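Local coordinates for protein putative hydrogenase (Pyrococcus furiosus, PDB 3LYU) that probably acts as a flavin- and [2Fe-2S]-dependent oxidoreductase, this chain being an alpha/beta domain from the middle of the longer protein, at residues 20-25 and 46-51; 50-55 and 89-94. One frame throughout, in Å; residues are numbered along the deposited sequence.

How the interactions relate
From the N terminus, the chain runs through strand 20-26, turns into helix 29-42 and returns along strand 46-54, so interaction 1 (20-25 with 46-51) closes the first beta-alpha-beta crossover. Interaction 2 (50-55 with 89-94) begins where that one ends, sharing Leu50 and His51, and closes a second, longer loop that takes in helix 61-65 and strand 70-76 before reaching helix 84-104. The two loops therefore follow one another along the chain, overlapping only on strand 46-54. Together they illustrate how a parallel alpha/beta domain is held together: strand to strand by backbone hydrogen bonds, and helix to sheet largely by apolar side chains.

Interaction 1: residues 20-25 and 46-51; sequences KILAIG and DVTTLH
This contact is the pairing of two parallel strands, 20-25 and 46-51, in the interior of the beta sheet of an alpha/beta domain; helix 29-42 between them completes a right-handed beta-alpha-beta crossover. Five backbone hydrogen bonds alternate between the strands. Ile21, Ala23 and Gly25 donate to the carbonyls of Asp46, Thr48 and Leu50, while Thr48 and Leu50 donate back to Ile21 and Ala23. The bonds are not equally aimed: Thr48 N lies 2.8 Å from Ile21 O and almost along its C=O axis, whereas Ile21 N stands above the carbonyl plane of Asp46.

On the face carrying Ile21 and Ala23, the methyl of Ala23 rests 3.7 Å from Val47 CG2, beneath helix 29-42. The other face, turned toward helix 84-104, brings Ile24 CG2 within 4.2 Å of Leu50 CD2, and Leu22 reaches across with CD1, 3.3 Å from Thr48 O and near the Thr48 hydroxyl. At the strand starts Lys20 and Asp46 run side by side. With CG anti to the backbone N (chi1 -169°) and an extended chain, Lys20 passes its methylenes along the carboxylate; NZ stays 4.3 Å from Asp46 OD2, beyond a salt bridge, and pairs with Glu106. At the far end the His51 ring, whose NE2 is hydrogen-bonded to Tyr27 O, meets Gly25 O at its edge and in plane, with CD2 3.0 Å from that oxygen.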
# COMPACT_ATOMS: atom_id res chain seq x y z
N LYS B 20 26.47 0.75 4.78
CA LYS B 20 26.82 -0.66 4.81
C LYS B 20 25.55 -1.48 4.94
O LYS B 20 24.83 -1.37 5.93
CB LYS B 20 27.76 -0.95 5.97
CG LYS B 20 28.38 -2.33 5.91
CD LYS B 20 29.46 -2.52 6.95
CE LYS B 20 30.11 -3.88 6.83
NZ LYS B 20 31.20 -4.06 7.84
N ILE B 21 25.29 -2.32 3.94
CA ILE B 21 24.07 -3.12 3.91
C ILE B 21 24.29 -4.63 3.99
O ILE B 21 25.19 -5.18 3.36
CB ILE B 21 23.24 -2.82 2.62
CG1 ILE B 21 23.00 -1.31 2.48
CG2 ILE B 21 21.90 -3.58 2.67
CD1 ILE B 21 22.42 -0.89 1.15
N LEU B 22 23.47 -5.29 4.80
CA LEU B 22 23.54 -6.72 4.93
C LEU B 22 22.31 -7.26 4.21
O LEU B 22 21.19 -7.20 4.74
CB LEU B 22 23.49 -7.13 6.41
CG LEU B 22 23.33 -8.64 6.62
CD1 LEU B 22 24.44 -9.39 5.88
CD2 LEU B 22 23.36 -8.97 8.08
N ALA B 23 22.51 -7.74 2.99
CA ALA B 23 21.41 -8.28 2.21
C ALA B 23 21.38 -9.81 2.40
O ALA B 23 22.30 -10.51 1.99
CB ALA B 23 21.59 -7.92 0.75
N ILE B 24 20.32 -10.31 3.03
CA ILE B 24 20.15 -11.73 3.32
C ILE B 24 19.16 -12.45 2.39
O ILE B 24 18.10 -11.91 2.06
CB ILE B 24 19.69 -11.94 4.76
CG1 ILE B 24 20.63 -11.21 5.70
CG2 ILE B 24 19.68 -13.41 5.10
CD1 ILE B 24 20.17 -11.22 7.11
N GLY B 25 19.51 -13.66 1.99
CA GLY B 25 18.64 -14.44 1.13
C GLY B 25 18.59 -15.85 1.65
O GLY B 25 19.61 -16.53 1.66
N ASP B 46 27.95 -0.40 0.69
CA ASP B 46 28.87 -1.49 1.01
C ASP B 46 27.99 -2.67 1.40
O ASP B 46 27.78 -2.93 2.59
CB ASP B 46 29.76 -1.10 2.19
CG ASP B 46 30.64 -2.25 2.66
OD1 ASP B 46 31.54 -2.66 1.91
OD2 ASP B 46 30.42 -2.74 3.79
N VAL B 47 27.45 -3.38 0.41
CA VAL B 47 26.58 -4.49 0.72
C VAL B 47 27.33 -5.82 0.78
O VAL B 47 28.18 -6.12 -0.05
CB VAL B 47 25.40 -4.57 -0.30
CG1 VAL B 47 25.93 -4.70 -1.70
CG2 VAL B 47 24.48 -5.75 0.04
N THR B 48 27.03 -6.60 1.81
CA THR B 48 27.63 -7.92 1.99
C THR B 48 26.41 -8.83 2.06
O THR B 48 25.51 -8.63 2.89
CB THR B 48 28.41 -8.02 3.31
OG1 THR B 48 27.49 -8.23 4.38
CG2 THR B 48 29.20 -6.75 3.58
N THR B 49 26.35 -9.81 1.16
CA THR B 49 25.21 -10.71 1.12
C THR B 49 25.42 -11.99 1.89
O THR B 49 26.54 -12.50 2.00
CB THR B 49 24.82 -11.09 -0.33
OG1 THR B 49 25.93 -11.72 -0.99
CG2 THR B 49 24.39 -9.86 -1.11
N LEU B 50 24.34 -12.52 2.43
CA LEU B 50 24.43 -13.77 3.17
C LEU B 50 23.40 -14.73 2.60
O LEU B 50 22.23 -14.39 2.49
CB LEU B 50 24.15 -13.52 4.66
CG LEU B 50 23.84 -14.77 5.50
CD1 LEU B 50 25.06 -15.66 5.58
CD2 LEU B 50 23.38 -14.36 6.89
N HIS B 51 23.85 -15.91 2.20
CA HIS B 51 22.93 -16.90 1.66
C HIS B 51 22.93 -18.10 2.58
O HIS B 51 23.95 -18.80 2.69
CB HIS B 51 23.34 -17.35 0.25
CG HIS B 51 22.35 -18.28 -0.39
ND1 HIS B 51 22.68 -19.11 -1.44
CD2 HIS B 51 21.04 -18.49 -0.15
CE1 HIS B 51 21.62 -19.80 -1.81
NE2 HIS B 51 20.60 -19.44 -1.05

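Interaction 2: residues 50-55 and 89-94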
# COMPACT_ATOMS: atom_id res chain seq x y z
N LEU B 50 24.34 -12.52 2.43
CA LEU B 50 24.43 -13.77 3.17
C LEU B 50 23.40 -14.73 2.60
O LEU B 50 22.23 -14.39 2.49
CB LEU B 50 24.15 -13.52 4.66
CG LEU B 50 23.84 -14.77 5.50
CD1 LEU B 50 25.06 -15.66 5.58
CD2 LEU B 50 23.38 -14.36 6.89
N HIS B 51 23.85 -15.91 2.20
CA HIS B 51 22.93 -16.90 1.66
C HIS B 51 22.93 -18.10 2.58
O HIS B 51 23.95 -18.80 2.69
CB HIS B 51 23.34 -17.35 0.25
CG HIS B 51 22.35 -18.28 -0.39
ND1 HIS B 51 22.68 -19.11 -1.44
CD2 HIS B 51 21.04 -18.49 -0.15
CE1 HIS B 51 21.62 -19.80 -1.81
NE2 HIS B 51 20.60 -19.44 -1.05
N VAL B 52 21.80 -18.34 3.25
CA VAL B 52 21.70 -19.50 4.14
C VAL B 52 20.73 -20.48 3.49
O VAL B 52 19.57 -20.17 3.25
CB VAL B 52 21.19 -19.10 5.55
CG1 VAL B 52 21.25 -20.31 6.48
CG2 VAL B 52 22.03 -17.95 6.11
N THR B 53 21.24 -21.67 3.17
CA THR B 53 20.43 -22.69 2.52
C THR B 53 21.09 -24.05 2.75
O THR B 53 22.07 -24.14 3.48
CB THR B 53 20.30 -22.40 1.01
OG1 THR B 53 19.28 -23.24 0.45
CG2 THR B 53 21.62 -22.65 0.28
N PHE B 54 20.55 -25.11 2.13
CA PHE B 54 21.13 -26.45 2.28
C PHE B 54 22.28 -26.65 1.31
O PHE B 54 22.31 -26.05 0.24
CB PHE B 54 20.05 -27.51 2.05
CG PHE B 54 19.01 -27.55 3.14
CD1 PHE B 54 19.38 -27.78 4.46
CD2 PHE B 54 17.67 -27.35 2.84
CE1 PHE B 54 18.43 -27.82 5.48
CE2 PHE B 54 16.71 -27.39 3.85
CZ PHE B 54 17.09 -27.63 5.17
N GLU B 55 23.24 -27.49 1.69
CA GLU B 55 24.41 -27.73 0.85
C GLU B 55 24.13 -27.89 -0.65
O GLU B 55 24.82 -27.29 -1.48
CB GLU B 55 25.16 -28.96 1.35
CG GLU B 55 25.82 -28.76 2.70
CD GLU B 55 26.62 -29.98 3.15
OE1 GLU B 55 27.18 -29.94 4.28
OE2 GLU B 55 26.68 -30.97 2.39
N LYS B 89 14.72 -26.27 10.58
CA LYS B 89 15.03 -25.80 11.92
C LYS B 89 16.52 -25.53 12.04
O LYS B 89 16.95 -24.61 12.74
CB LYS B 89 14.59 -26.86 12.93
CG LYS B 89 14.64 -26.44 14.39
CD LYS B 89 13.56 -25.43 14.75
CE LYS B 89 13.92 -24.03 14.27
NZ LYS B 89 12.88 -23.02 14.62
N ASN B 90 17.32 -26.31 11.31
CA ASN B 90 18.76 -26.15 11.31
C ASN B 90 19.17 -24.91 10.55
O ASN B 90 20.10 -24.21 10.95
CB ASN B 90 19.45 -27.37 10.68
CG ASN B 90 19.21 -28.65 11.46
OD1 ASN B 90 19.22 -28.67 12.69
ND2 ASN B 90 19.01 -29.75 10.73
N VAL B 91 18.47 -24.63 9.45
CA VAL B 91 18.76 -23.45 8.65
C VAL B 91 18.34 -22.21 9.43
O VAL B 91 19.01 -21.18 9.39
CB VAL B 91 18.01 -23.46 7.31
CG1 VAL B 91 18.35 -22.21 6.53
CG2 VAL B 91 18.39 -24.69 6.50
N SER B 92 17.22 -22.32 10.14
CA SER B 92 16.74 -21.22 10.96
C SER B 92 17.77 -20.89 12.04
O SER B 92 18.04 -19.73 12.33
CB SER B 92 15.41 -21.59 11.62
OG SER B 92 14.38 -21.75 10.67
N GLN B 93 18.36 -21.93 12.64
CA GLN B 93 19.37 -21.76 13.67
C GLN B 93 20.64 -21.11 13.13
O GLN B 93 21.13 -20.13 13.68
CB GLN B 93 19.74 -23.11 14.28
CG GLN B 93 18.62 -23.79 15.05
CD GLN B 93 18.11 -22.95 16.22
OE1 GLN B 93 17.26 -22.06 16.04
NE2 GLN B 93 18.63 -23.21 17.42
N ARG B 94 21.17 -21.67 12.04
CA ARG B 94 22.38 -21.16 11.40
C ARG B 94 22.18 -19.70 10.99
O ARG B 94 23.13 -18.92 10.94
CB ARG B 94 22.70 -22.00 10.16
CG ARG B 94 23.89 -21.52 9.35
CD ARG B 94 25.21 -21.86 10.04
NE ARG B 94 25.49 -23.29 10.04
CZ ARG B 94 25.93 -23.96 8.98
NH1 ARG B 94 26.15 -25.27 9.07
NH2 ARG B 94 26.17 -23.33 7.84
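Val52, near the C-terminal end of the inner strand 46-54, packs against Val91 and Arg94 of helix 84-104, and Phe54 against Val91, a helix-on-sheet contact of the alpha/beta fold. Strand 50-54 and helix 89-94 run nearly antiparallel, at 159°, with their axes 8.3 Å apart, and the contact across the interval is made chiefly by side-chain carbons.

The aliphatic contacts centre on Val91. Its CG1, anti to the backbone N (chi1 180°), slides past Val52 and comes 3.5 Å from Val52 CG1, a close approach for two methyls. One turn along the helix, Arg94 adds its CG 4.1 Å from the same Val52 methyl.

The polar end of Arg94 serves a different element: its chain turns at the second and third torsions, and NH2 forms a salt bridge with Glu74 of the adjacent strand 70-76. The helix is thus tied to the sheet through two neighbouring strands.

The aromatic contact belongs to Phe54, which also meets the ring of Phe84 at the start of the helix. Val91 crosses the Phe54 side chain at about a right angle and sets its other methyl over one ring face, with CG2 3.3 Å from Phe54 CE1.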